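K Homology domain-containing protein (Aeropyrum pernix, PDB 1TUA) is of unknown function but contains two KH-type domains and probably binds RNA. Local coordinates at residues A[35-40]-A[46-51]. Residues are numbered along the deposited sequence; the frame is centred on the assembly and turned at random.
Sequences TVITVD and VIVEPE
The peptide groups of V36 and E49, and those of T38 and I47, meet through N-H and C=O between the antiparallel strands of the hairpin, with side chains above and below. On one face lie I37, V39, V46 and V48: I37 touches helix 24-33, V39 helix 15-19 and V48 helix 57-72, while V46 sits beside V10. The other face carries V36, T38, I47 and E49, all partly exposed.

T38 and I47 form a hydrogen-bonded pair. T38 N reaches I47 O at 2.9 Å and I47 N reaches T38 O at 2.8 Å. V36 and E49 are joined by two reciprocal bonds in the same way, that from V36 N to E49 O being short at 2.7 Å. Between the two pairs, I37 CA approaches I47 O at 3.3 Å in a CA-H...O contact.

On the helix-covered face, CG2 of I37, anti to its backbone N, comes obliquely against V46 CG1 at 3.3 Å, tighter than usual for two methyls. On the other face, T38 OG1 lies between its backbone N and carbonyl carbon (chi1 59°), which brings it 3.2 Å from I47 CB. On the face of V36 and I47, E49 OE2 forms a salt bridge with R5 NE. At the far end a water lies between T35 O and E51 OE1, within hydrogen-bonding distance of both.

This hairpin forms two of the three strands of an antiparallel 1-3-2 sheet, the arrangement of a type I KH domain. Paired amides satisfy the polar backbone between the strands, with an apolar face toward the helices and a more polar one opposite.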
loop_
_atom_site.group_PDB
_atom_site.type_symbol
_atom_site.label_atom_id
_atom_site.label_comp_id
_atom_site.label_asym_id
_atom_site.label_seq_id
_atom_site.Cartn_x
_atom_site.Cartn_y
_atom_site.Cartn_z
ATOM N N THR A 35 -9.461 18.155 0.357
ATOM C CA THR A 35 -9.378 18.030 -1.088
ATOM C C THR A 35 -10.760 17.854 -1.687
ATOM O O THR A 35 -11.749 17.670 -0.970
ATOM C CB THR A 35 -8.520 16.806 -1.505
ATOM O OG1 THR A 35 -9.073 15.612 -0.933
ATOM C CG2 THR A 35 -7.072 16.979 -1.044
ATOM N N VAL A 36 -10.815 17.939 -3.014
ATOM C CA VAL A 36 -12.040 17.737 -3.760
ATOM C C VAL A 36 -11.714 16.615 -4.739
ATOM O O VAL A 36 -10.758 16.703 -5.512
ATOM C CB VAL A 36 -12.461 19.000 -4.522
ATOM C CG1 VAL A 36 -13.732 18.717 -5.325
ATOM C CG2 VAL A 36 -12.681 20.141 -3.536
ATOM N N ILE A 37 -12.497 15.549 -4.682
ATOM C CA ILE A 37 -12.265 14.405 -5.538
ATOM C C ILE A 37 -13.408 14.245 -6.528
ATOM O O ILE A 37 -14.573 14.150 -6.141
ATOM C CB ILE A 37 -12.130 13.125 -4.691
ATOM C CG1 ILE A 37 -10.967 13.279 -3.714
ATOM C CG2 ILE A 37 -11.913 11.921 -5.587
ATOM C CD1 ILE A 37 -10.802 12.100 -2.765
ATOM N N THR A 38 -13.067 14.227 -7.809
ATOM C CA THR A 38 -14.069 14.072 -8.850
ATOM C C THR A 38 -13.837 12.733 -9.543
ATOM O O THR A 38 -12.696 12.335 -9.804
ATOM C CB THR A 38 -13.990 15.225 -9.863
ATOM O OG1 THR A 38 -12.689 15.248 -10.453
ATOM C CG2 THR A 38 -14.232 16.553 -9.169
ATOM N N VAL A 39 -14.932 12.040 -9.825
ATOM C CA VAL A 39 -14.870 10.731 -10.450
ATOM C C VAL A 39 -15.389 10.718 -11.882
ATOM O O VAL A 39 -16.424 11.310 -12.187
ATOM C CB VAL A 39 -15.682 9.711 -9.629
ATOM C CG1 VAL A 39 -15.556 8.327 -10.245
ATOM C CG2 VAL A 39 -15.209 9.711 -8.187
ATOM N N ASP A 40 -14.650 10.044 -12.756
ATOM C CA ASP A 40 -15.022 9.893 -14.158
ATOM C C ASP A 40 -15.318 8.399 -14.292
ATOM O O ASP A 40 -14.420 7.617 -14.606
ATOM C CB ASP A 40 -13.845 10.271 -15.055
ATOM C CG ASP A 40 -14.181 10.180 -16.533
ATOM O OD1 ASP A 40 -14.956 9.277 -16.926
ATOM O OD2 ASP A 40 -13.654 11.007 -17.306
ATOM N N VAL A 46 -9.977 9.076 -11.397
ATOM C CA VAL A 46 -10.320 9.949 -10.290
ATOM C C VAL A 46 -9.372 11.148 -10.327
ATOM O O VAL A 46 -8.198 11.005 -10.665
ATOM C CB VAL A 46 -10.186 9.175 -8.952
ATOM C CG1 VAL A 46 -10.249 10.129 -7.766
ATOM C CG2 VAL A 46 -11.304 8.120 -8.863
ATOM N N ILE A 47 -9.888 12.334 -10.032
ATOM C CA ILE A 47 -9.053 13.530 -10.017
ATOM C C ILE A 47 -9.086 14.120 -8.611
ATOM O O ILE A 47 -10.156 14.375 -8.062
ATOM C CB ILE A 47 -9.556 14.594 -11.014
ATOM C CG1 ILE A 47 -9.701 13.970 -12.403
ATOM C CG2 ILE A 47 -8.580 15.770 -11.051
ATOM C CD1 ILE A 47 -10.290 14.900 -13.436
ATOM N N VAL A 48 -7.906 14.326 -8.035
ATOM C CA VAL A 48 -7.790 14.882 -6.694
ATOM C C VAL A 48 -7.260 16.311 -6.796
ATOM O O VAL A 48 -6.234 16.549 -7.426
ATOM C CB VAL A 48 -6.817 14.046 -5.825
ATOM C CG1 VAL A 48 -6.807 14.576 -4.403
ATOM C CG2 VAL A 48 -7.227 12.569 -5.848
ATOM N N GLU A 49 -7.978 17.254 -6.190
ATOM C CA GLU A 49 -7.586 18.659 -6.203
ATOM C C GLU A 49 -7.693 19.248 -4.805
ATOM O O GLU A 49 -8.448 18.757 -3.972
ATOM C CB GLU A 49 -8.523 19.487 -7.082
ATOM C CG GLU A 49 -8.754 19.000 -8.482
ATOM C CD GLU A 49 -9.807 19.848 -9.169
ATOM O OE1 GLU A 49 -10.868 20.077 -8.547
ATOM O OE2 GLU A 49 -9.580 20.288 -10.315
ATOM N N PRO A 50 -6.942 20.322 -4.535
ATOM C CA PRO A 50 -7.021 20.943 -3.211
ATOM C C PRO A 50 -8.288 21.805 -3.200
ATOM O O PRO A 50 -8.708 22.297 -4.252
ATOM C CB PRO A 50 -5.744 21.780 -3.148
ATOM C CG PRO A 50 -5.562 22.208 -4.581
ATOM C CD PRO A 50 -5.879 20.940 -5.353
ATOM N N GLU A 51 -8.910 21.981 -2.038
ATOM C CA GLU A 51 -10.119 22.805 -1.971
ATOM C C GLU A 51 -9.755 24.294 -1.987
ATOM O O GLU A 51 -10.585 25.136 -2.330
ATOM C CB GLU A 51 -10.931 22.475 -0.713
ATOM C CG GLU A 51 -10.236 22.809 0.599
ATOM C CD GLU A 51 -11.039 22.382 1.824
ATOM O OE1 GLU A 51 -11.927 21.512 1.699
ATOM O OE2 GLU A 51 -10.767 22.903 2.924
HETATM O O HOH W 1 -13.126 19.258 0.847
#